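PDB 1YVU: hypothetical protein aq_1447 from Aquifex aeolicus, which uses short single-stranded DNA guides to bind complementary RNA targets and cleave them with the help of divalent metal ions. Local coordinates for residues Lys619-Thr629 with Glu653-Ser661; Leu316-Asp324 with Pro485-Gly493. All blocks are in the same frame, centred on the assembly; numbering follows the deposited sequence.

Contact 1. Residues Lys619-Thr629 with Glu653-Ser661; sequences KLSEDSVILAT and EVLCSQILS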
loop_
_atom_site.group_PDB
_atom_site.type_symbol
_atom_site.label_atom_id
_atom_site.label_comp_id
_atom_site.label_asym_id
_atom_site.label_seq_id
_atom_site.Cartn_x
_atom_site.Cartn_y
_atom_site.Cartn_z
ATOM N N LYS A 619 -4.837 0.096 -20.110
ATOM C CA LYS A 619 -3.433 0.443 -20.314
ATOM C C LYS A 619 -3.189 1.961 -20.392
ATOM O O LYS A 619 -3.969 2.706 -20.996
ATOM C CB LYS A 619 -2.883 -0.303 -21.539
ATOM C CG LYS A 619 -1.361 -0.298 -21.687
ATOM C CD LYS A 619 -0.913 -1.165 -22.871
ATOM C CE LYS A 619 0.592 -1.081 -23.043
ATOM N NZ LYS A 619 1.101 -0.624 -24.401
ATOM N N LEU A 620 -2.146 2.402 -19.682
ATOM C CA LEU A 620 -1.727 3.803 -19.630
ATOM C C LEU A 620 -0.492 4.092 -20.507
ATOM O O LEU A 620 -0.040 3.221 -21.269
ATOM C CB LEU A 620 -1.504 4.237 -18.183
ATOM C CG LEU A 620 -2.761 4.098 -17.331
ATOM C CD1 LEU A 620 -2.441 4.182 -15.857
ATOM C CD2 LEU A 620 -3.771 5.159 -17.757
ATOM N N SER A 621 0.041 5.311 -20.391
ATOM C CA SER A 621 1.163 5.781 -21.204
ATOM C C SER A 621 2.517 5.100 -21.113
ATOM O O SER A 621 2.841 4.268 -21.968
ATOM C CB SER A 621 1.333 7.298 -21.056
ATOM O OG SER A 621 1.427 7.691 -19.694
ATOM N N GLU A 622 3.294 5.459 -20.090
ATOM C CA GLU A 622 4.651 4.943 -19.860
ATOM C C GLU A 622 4.667 3.477 -19.374
ATOM O O GLU A 622 5.255 3.143 -18.328
ATOM C CB GLU A 622 5.373 5.871 -18.861
ATOM C CG GLU A 622 5.375 7.375 -19.219
ATOM C CD GLU A 622 5.482 8.281 -17.990
ATOM O OE1 GLU A 622 5.876 7.797 -16.894
ATOM O OE2 GLU A 622 5.157 9.487 -18.127
ATOM N N ASP A 623 4.034 2.615 -20.177
ATOM C CA ASP A 623 3.874 1.178 -19.939
ATOM C C ASP A 623 3.420 0.805 -18.531
ATOM O O ASP A 623 4.069 0.044 -17.812
ATOM C CB ASP A 623 5.097 0.373 -20.400
ATOM C CG ASP A 623 4.868 -0.320 -21.753
ATOM O OD1 ASP A 623 3.770 -0.149 -22.341
ATOM O OD2 ASP A 623 5.761 -1.053 -22.231
ATOM N N SER A 624 2.381 1.508 -18.100
ATOM C CA SER A 624 1.750 1.267 -16.825
ATOM C C SER A 624 0.380 0.683 -17.184
ATOM O O SER A 624 -0.170 1.003 -18.248
ATOM C CB SER A 624 1.690 2.530 -15.953
ATOM O OG SER A 624 1.374 3.701 -16.683
ATOM N N VAL A 625 -0.062 -0.304 -16.393
ATOM C CA VAL A 625 -1.324 -1.035 -16.598
ATOM C C VAL A 625 -2.058 -1.192 -15.278
ATOM O O VAL A 625 -1.467 -1.628 -14.279
ATOM C CB VAL A 625 -1.046 -2.508 -17.102
ATOM C CG1 VAL A 625 -2.315 -3.359 -17.134
ATOM C CG2 VAL A 625 -0.402 -2.508 -18.453
ATOM N N ILE A 626 -3.366 -0.930 -15.310
ATOM C CA ILE A 626 -4.224 -1.109 -14.136
ATOM C C ILE A 626 -4.713 -2.527 -14.389
ATOM O O ILE A 626 -5.317 -2.813 -15.416
ATOM C CB ILE A 626 -5.336 -0.095 -14.116
ATOM C CG1 ILE A 626 -4.706 1.284 -13.958
ATOM C CG2 ILE A 626 -6.284 -0.357 -12.954
ATOM C CD1 ILE A 626 -5.456 2.372 -14.718
ATOM N N LEU A 627 -4.396 -3.411 -13.457
ATOM C CA LEU A 627 -4.670 -4.819 -13.615
ATOM C C LEU A 627 -5.474 -5.488 -12.516
ATOM O O LEU A 627 -5.187 -5.308 -11.325
ATOM C CB LEU A 627 -3.311 -5.533 -13.738
ATOM C CG LEU A 627 -3.259 -7.013 -14.070
ATOM C CD1 LEU A 627 -3.861 -7.186 -15.455
ATOM C CD2 LEU A 627 -1.821 -7.577 -13.984
ATOM N N ALA A 628 -6.382 -6.370 -12.926
ATOM C CA ALA A 628 -7.169 -7.132 -11.981
ATOM C C ALA A 628 -6.424 -8.464 -11.768
ATOM O O ALA A 628 -6.377 -9.311 -12.684
ATOM C CB ALA A 628 -8.507 -7.367 -12.537
ATOM N N THR A 629 -5.855 -8.625 -10.569
ATOM C CA THR A 629 -5.088 -9.814 -10.198
ATOM C C THR A 629 -5.827 -10.979 -9.585
ATOM O O THR A 629 -5.232 -12.050 -9.383
ATOM C CB THR A 629 -4.034 -9.463 -9.205
ATOM O OG1 THR A 629 -4.564 -8.519 -8.252
ATOM C CG2 THR A 629 -2.830 -8.911 -9.911
ATOM N N GLU A 653 2.204 -6.295 -21.206
ATOM C CA GLU A 653 1.244 -7.380 -21.293
ATOM C C GLU A 653 1.869 -8.755 -20.932
ATOM O O GLU A 653 1.265 -9.554 -20.200
ATOM C CB GLU A 653 0.612 -7.397 -22.692
ATOM C CG GLU A 653 -0.306 -6.206 -22.945
ATOM C CD GLU A 653 0.293 -5.150 -23.864
ATOM O OE1 GLU A 653 1.487 -5.246 -24.262
ATOM O OE2 GLU A 653 -0.463 -4.207 -24.198
ATOM N N VAL A 654 3.128 -8.940 -21.331
ATOM C CA VAL A 654 3.872 -10.171 -21.077
ATOM C C VAL A 654 4.249 -10.246 -19.584
ATOM O O VAL A 654 4.075 -11.279 -18.935
ATOM C CB VAL A 654 5.151 -10.251 -21.983
ATOM C CG1 VAL A 654 6.002 -11.478 -21.629
ATOM C CG2 VAL A 654 4.766 -10.312 -23.465
ATOM N N LEU A 655 4.700 -9.121 -19.043
ATOM C CA LEU A 655 5.090 -9.011 -17.652
ATOM C C LEU A 655 3.910 -9.135 -16.730
ATOM O O LEU A 655 4.053 -9.600 -15.592
ATOM C CB LEU A 655 5.730 -7.664 -17.418
ATOM C CG LEU A 655 6.939 -7.371 -18.297
ATOM C CD1 LEU A 655 7.278 -5.872 -18.247
ATOM C CD2 LEU A 655 8.117 -8.270 -17.875
ATOM N N CYS A 656 2.751 -8.690 -17.225
ATOM C CA CYS A 656 1.490 -8.738 -16.486
ATOM C C CYS A 656 0.992 -10.161 -16.359
ATOM O O CYS A 656 0.544 -10.563 -15.296
ATOM C CB CYS A 656 0.428 -7.882 -17.158
ATOM S SG CYS A 656 0.649 -6.089 -17.004
ATOM N N SER A 657 1.143 -10.933 -17.436
ATOM C CA SER A 657 0.751 -12.342 -17.476
ATOM C C SER A 657 1.579 -13.164 -16.468
ATOM O O SER A 657 1.049 -14.048 -15.792
ATOM C CB SER A 657 0.917 -12.890 -18.904
ATOM O OG SER A 657 1.085 -14.302 -18.945
ATOM N N GLN A 658 2.857 -12.820 -16.338
ATOM C CA GLN A 658 3.763 -13.503 -15.407
ATOM C C GLN A 658 3.410 -13.166 -13.953
ATOM O O GLN A 658 3.653 -13.941 -13.057
ATOM C CB GLN A 658 5.192 -13.055 -15.661
ATOM C CG GLN A 658 5.623 -13.152 -17.099
ATOM C CD GLN A 658 6.998 -12.587 -17.366
ATOM O OE1 GLN A 658 7.426 -11.590 -16.766
ATOM N NE2 GLN A 658 7.709 -13.235 -18.279
ATOM N N ILE A 659 2.856 -11.974 -13.739
ATOM C CA ILE A 659 2.447 -11.509 -12.421
ATOM C C ILE A 659 1.246 -12.321 -12.019
ATOM O O ILE A 659 1.208 -12.869 -10.917
ATOM C CB ILE A 659 2.122 -10.016 -12.502
ATOM C CG1 ILE A 659 3.352 -9.251 -12.088
ATOM C CG2 ILE A 659 0.826 -9.603 -11.712
ATOM C CD1 ILE A 659 3.302 -7.871 -12.508
ATOM N N LEU A 660 0.309 -12.426 -12.967
ATOM C CA LEU A 660 -0.938 -13.170 -12.838
ATOM C C LEU A 660 -0.688 -14.636 -12.597
ATOM O O LEU A 660 -1.371 -15.243 -11.781
ATOM C CB LEU A 660 -1.750 -13.029 -14.095
ATOM C CG LEU A 660 -2.559 -11.770 -14.231
ATOM C CD1 LEU A 660 -3.168 -11.704 -15.600
ATOM C CD2 LEU A 660 -3.636 -11.815 -13.187
ATOM N N SER A 661 0.334 -15.188 -13.255
ATOM C CA SER A 661 0.669 -16.598 -13.070
ATOM C C SER A 661 1.279 -16.839 -11.703
ATOM O O SER A 661 0.928 -17.803 -11.052
ATOM C CB SER A 661 1.596 -17.090 -14.172
ATOM O OG SER A 661 0.914 -17.102 -15.421
#

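Contact 2. Residues Leu316-Asp324 with Pro485-Gly493; sequences LNFKDTVLD and PYKLKEIEG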
loop_
_atom_site.group_PDB
_atom_site.type_symbol
_atom_site.label_atom_id
_atom_site.label_comp_id
_atom_site.label_asym_id
_atom_site.label_seq_id
_atom_site.Cartn_x
_atom_site.Cartn_y
_atom_site.Cartn_z
ATOM N N LEU A 316 -6.525 -10.684 -20.096
ATOM C CA LEU A 316 -5.193 -11.104 -20.474
ATOM C C LEU A 316 -5.049 -12.537 -19.992
ATOM O O LEU A 316 -5.141 -12.813 -18.806
ATOM C CB LEU A 316 -4.166 -10.201 -19.787
ATOM C CG LEU A 316 -2.793 -9.998 -20.420
ATOM C CD1 LEU A 316 -2.890 -9.305 -21.770
ATOM C CD2 LEU A 316 -2.002 -9.158 -19.493
ATOM N N ASN A 317 -4.934 -13.472 -20.923
ATOM C CA ASN A 317 -4.759 -14.861 -20.531
ATOM C C ASN A 317 -3.338 -15.012 -20.050
ATOM O O ASN A 317 -2.427 -14.252 -20.419
ATOM C CB ASN A 317 -5.081 -15.848 -21.662
ATOM C CG ASN A 317 -6.585 -15.968 -21.920
ATOM O OD1 ASN A 317 -7.329 -16.517 -21.102
ATOM N ND2 ASN A 317 -7.035 -15.439 -23.059
ATOM N N PHE A 318 -3.201 -15.907 -19.098
ATOM C CA PHE A 318 -1.924 -16.181 -18.506
ATOM C C PHE A 318 -1.798 -17.687 -18.384
ATOM O O PHE A 318 -2.810 -18.389 -18.463
ATOM C CB PHE A 318 -1.827 -15.474 -17.152
ATOM C CG PHE A 318 -2.948 -15.813 -16.187
ATOM C CD1 PHE A 318 -2.792 -16.844 -15.233
ATOM C CD2 PHE A 318 -4.150 -15.092 -16.202
ATOM C CE1 PHE A 318 -3.818 -17.148 -14.309
ATOM C CE2 PHE A 318 -5.177 -15.392 -15.281
ATOM C CZ PHE A 318 -5.001 -16.427 -14.339
ATOM N N LYS A 319 -0.572 -18.167 -18.175
ATOM C CA LYS A 319 -0.310 -19.587 -18.022
ATOM C C LYS A 319 -0.650 -20.049 -16.589
ATOM O O LYS A 319 0.132 -19.880 -15.655
ATOM C CB LYS A 319 1.138 -19.883 -18.369
ATOM C CG LYS A 319 1.591 -19.473 -19.761
ATOM C CD LYS A 319 0.926 -20.287 -20.883
ATOM C CE LYS A 319 1.500 -19.911 -22.269
ATOM N NZ LYS A 319 0.954 -20.697 -23.438
ATOM N N ASP A 320 -1.857 -20.573 -16.419
ATOM C CA ASP A 320 -2.343 -21.030 -15.114
ATOM C C ASP A 320 -2.157 -22.507 -14.825
ATOM O O ASP A 320 -2.485 -22.981 -13.733
ATOM C CB ASP A 320 -3.821 -20.661 -14.919
ATOM C CG ASP A 320 -4.632 -20.704 -16.212
ATOM O OD1 ASP A 320 -4.231 -21.400 -17.182
ATOM O OD2 ASP A 320 -5.673 -20.012 -16.253
ATOM N N THR A 321 -1.604 -23.223 -15.795
ATOM C CA THR A 321 -1.393 -24.650 -15.651
ATOM C C THR A 321 -0.261 -24.962 -14.706
ATOM O O THR A 321 0.865 -24.467 -14.858
ATOM C CB THR A 321 -1.180 -25.351 -17.008
ATOM O OG1 THR A 321 -2.310 -25.078 -17.857
ATOM C CG2 THR A 321 -1.052 -26.869 -16.814
ATOM N N VAL A 322 -0.630 -25.737 -13.693
ATOM C CA VAL A 322 0.267 -26.212 -12.659
ATOM C C VAL A 322 0.412 -27.741 -12.719
ATOM O O VAL A 322 -0.456 -28.434 -13.249
ATOM C CB VAL A 322 -0.252 -25.793 -11.263
ATOM C CG1 VAL A 322 -0.483 -24.277 -11.201
ATOM C CG2 VAL A 322 -1.523 -26.594 -10.862
ATOM N N LEU A 323 1.496 -28.258 -12.157
ATOM C CA LEU A 323 1.737 -29.696 -12.133
ATOM C C LEU A 323 2.417 -30.187 -10.859
ATOM O O LEU A 323 3.130 -29.429 -10.215
ATOM C CB LEU A 323 2.515 -30.152 -13.383
ATOM C CG LEU A 323 3.724 -29.451 -14.027
ATOM C CD1 LEU A 323 4.916 -29.258 -13.085
ATOM C CD2 LEU A 323 4.138 -30.281 -15.241
ATOM N N ASP A 324 2.194 -31.453 -10.513
ATOM C CA ASP A 324 2.801 -32.061 -9.325
ATOM C C ASP A 324 4.139 -32.788 -9.631
ATOM O O ASP A 324 4.719 -32.585 -10.709
ATOM C CB ASP A 324 1.787 -32.959 -8.592
ATOM C CG ASP A 324 1.516 -34.285 -9.295
ATOM O OD1 ASP A 324 1.676 -34.416 -10.528
ATOM O OD2 ASP A 324 1.125 -35.214 -8.582
ATOM N N PRO A 485 2.888 -28.442 -3.217
ATOM C CA PRO A 485 1.953 -29.330 -3.924
ATOM C C PRO A 485 2.074 -29.403 -5.436
ATOM O O PRO A 485 1.884 -30.464 -6.054
ATOM C CB PRO A 485 0.586 -28.788 -3.502
ATOM C CG PRO A 485 0.866 -27.350 -3.177
ATOM C CD PRO A 485 2.158 -27.397 -2.477
ATOM N N TYR A 486 2.424 -28.265 -6.006
ATOM C CA TYR A 486 2.548 -28.124 -7.433
ATOM C C TYR A 486 3.417 -26.926 -7.758
ATOM O O TYR A 486 3.753 -26.131 -6.863
ATOM C CB TYR A 486 1.142 -27.935 -8.050
ATOM C CG TYR A 486 0.293 -26.843 -7.407
ATOM C CD1 TYR A 486 0.461 -25.493 -7.751
ATOM C CD2 TYR A 486 -0.633 -27.140 -6.417
ATOM C CE1 TYR A 486 -0.266 -24.470 -7.126
ATOM C CE2 TYR A 486 -1.375 -26.115 -5.764
ATOM C CZ TYR A 486 -1.178 -24.788 -6.122
ATOM O OH TYR A 486 -1.832 -23.770 -5.466
ATOM N N LYS A 487 3.721 -26.774 -9.045
ATOM C CA LYS A 487 4.485 -25.639 -9.570
ATOM C C LYS A 487 3.967 -25.453 -10.967
ATOM O O LYS A 487 3.425 -26.390 -11.548
ATOM C CB LYS A 487 6.008 -25.861 -9.576
ATOM C CG LYS A 487 6.547 -26.922 -10.533
ATOM C CD LYS A 487 8.049 -27.071 -10.394
ATOM C CE LYS A 487 8.581 -28.053 -11.414
ATOM N NZ LYS A 487 10.062 -28.013 -11.441
ATOM N N LEU A 488 4.127 -24.243 -11.494
ATOM C CA LEU A 488 3.682 -23.885 -12.834
ATOM C C LEU A 488 4.434 -24.690 -13.890
ATOM O O LEU A 488 5.577 -25.101 -13.664
ATOM C CB LEU A 488 3.869 -22.380 -13.067
ATOM C CG LEU A 488 3.003 -21.429 -12.249
ATOM C CD1 LEU A 488 3.743 -20.146 -11.987
ATOM C CD2 LEU A 488 1.672 -21.168 -12.959
ATOM N N LYS A 489 3.742 -24.982 -14.987
ATOM C CA LYS A 489 4.287 -25.749 -16.094
ATOM C C LYS A 489 5.046 -24.839 -17.038
ATOM O O LYS A 489 6.096 -25.203 -17.533
ATOM C CB LYS A 489 3.137 -26.412 -16.841
ATOM C CG LYS A 489 3.495 -27.102 -18.148
ATOM C CD LYS A 489 2.237 -27.346 -18.915
ATOM C CE LYS A 489 2.513 -27.974 -20.227
ATOM N NZ LYS A 489 1.653 -29.192 -20.365
ATOM N N GLU A 490 4.478 -23.674 -17.312
ATOM C CA GLU A 490 5.091 -22.729 -18.221
ATOM C C GLU A 490 4.709 -21.339 -17.740
ATOM O O GLU A 490 3.627 -21.186 -17.173
ATOM C CB GLU A 490 4.512 -22.979 -19.631
ATOM C CG GLU A 490 5.202 -22.249 -20.802
ATOM C CD GLU A 490 6.699 -22.592 -20.954
ATOM O OE1 GLU A 490 7.041 -23.800 -21.037
ATOM O OE2 GLU A 490 7.536 -21.654 -20.980
ATOM N N ILE A 491 5.650 -20.392 -17.766
ATOM C CA ILE A 491 5.341 -18.993 -17.446
ATOM C C ILE A 491 5.681 -18.351 -18.767
ATOM O O ILE A 491 6.760 -18.618 -19.315
ATOM C CB ILE A 491 6.241 -18.358 -16.368
ATOM C CG1 ILE A 491 5.804 -18.817 -14.983
ATOM C CG2 ILE A 491 6.154 -16.818 -16.408
ATOM C CD1 ILE A 491 6.722 -18.366 -13.851
ATOM N N GLU A 492 4.792 -17.484 -19.252
ATOM C CA GLU A 492 4.987 -16.801 -20.527
ATOM C C GLU A 492 6.202 -15.882 -20.532
ATOM O O GLU A 492 6.289 -15.008 -19.664
ATOM C CB GLU A 492 3.735 -15.982 -20.892
ATOM C CG GLU A 492 3.732 -15.391 -22.330
ATOM C CD GLU A 492 2.483 -14.581 -22.659
ATOM O OE1 GLU A 492 1.385 -14.980 -22.201
ATOM O OE2 GLU A 492 2.598 -13.553 -23.383
ATOM N N GLY A 493 7.206 -16.202 -21.357
ATOM C CA GLY A 493 8.316 -15.286 -21.478
ATOM C C GLY A 493 9.804 -15.466 -21.365
ATOM O O GLY A 493 10.482 -14.431 -21.389
#

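Contact 1. Residues Lys619-Thr629 with Glu653-Ser661
The flat carboxylate of Glu653 meets the aliphatic part of Lys619, and the two side chains cross at about a right angle: OE2 of Glu653 lies 3.3 Å from CD of Lys619. A bend at chi2 of Glu653 (105°) brings the carboxylate to Lys619. The ion pair from Lys619 NZ to Glu653 OE2 is long, at 3.9 Å; NZ is also shared, weakly, with Asp623, whose other oxygen is bridged to Lys645. Beyond this charged end the interface is mostly apolar. Cys656 SG sits against the branch point of Val625, 4.0 Å from its CB and equally near both methyls. Leu627, its CG anti to the backbone N (chi1 -173°), sends CD2 to Cys656 CB at 3.9 Å and to Ile659 CG2 at 4.0 Å, a small apolar cluster. Farther on, Leu660 CD2 covers the Ala628 carbonyl oxygen at 3.7 Å, while Thr629 turns its hydroxyl to Lys674 O. Strand 624-627 and helix 653-661 run at 36° with axes 9.8 Å apart. Ile659 continues onto Leu596 of strand 592-599, so the helix spans several strands: helix-on-sheet packing in the RNase H fold of the PIWI domain, with the strand belonging to the PIWI box.

Contact 2. Residues Leu316-Asp324 with Pro485-Gly493
Tyr486 overlaps Val322 along the CD1 side of its ring: CD1 of Tyr486 comes within 3.6 Å of CB of Val322, and both valine methyls lie close by, the two side chains meeting at a slant. With chi1 at 51°, the tyrosine CG stands between its own backbone N and carbonyl carbon, which turns the ring toward the valine, while its hydroxyl bonds to Glu475. Replacing Tyr486 by alanine would probably strip Val322 of this cover and leave the Glu475 carboxylate without its hydroxyl mate. Val322 also touches Phe339 of helix 337-342, and Val322 CG1 is 4.2 Å from CD2 of Leu488.

Backbone pairing fixes this register. Leu323 and Lys487 form an antiparallel hydrogen-bonded pair, with Leu323 N to Lys487 O at 2.8 Å and Lys487 N to Leu323 O at 3.0 Å. Lys489 N then gives a nearly straight bond (164°) to Thr321 O, 2.9 Å away, just beyond the non-hydrogen-bonded pair of Val322 and Leu488. Leu323 and Lys487 share a face, where Leu323 CD1 lies 3.8 Å from Lys487 CG; the lysine's extended chain carries NZ on to Glu527. The Thr321 and Lys489 side chains lie side by side, CG2 of Thr321 3.9 Å from CD of Lys489, and Lys319 sets its CB and CG against the Glu490 carbonyl oxygen.

Strand 329-330 flanks 322-323 on its other edge, so the whole is a small three-stranded antiparallel sheet in which linker L2 is joined to the PIWI domain.

How the contacts relate
Contact 2 precedes contact 1 along the chain: residues 316-324 of linker L2 come first, then 485-493, 619-629 and 653-661, all three in the PIWI domain. The centres lie 17 Å apart, on the same side of the chain's centre, yet the two contacts touch through helix 652-661. Gln658 NE2 probably bonds to Glu492 O at 2.7 Å, and Ser661 OG lies 2.9 Å from Lys319 O, a probable bond. The helix therefore faces strand 624-627 and both segments of contact 2. Since strand 310-315 also pairs with strand 616-619, the linker meets the PIWI domain at more than one place, illustrating how a linker can be built into a neighbouring domain.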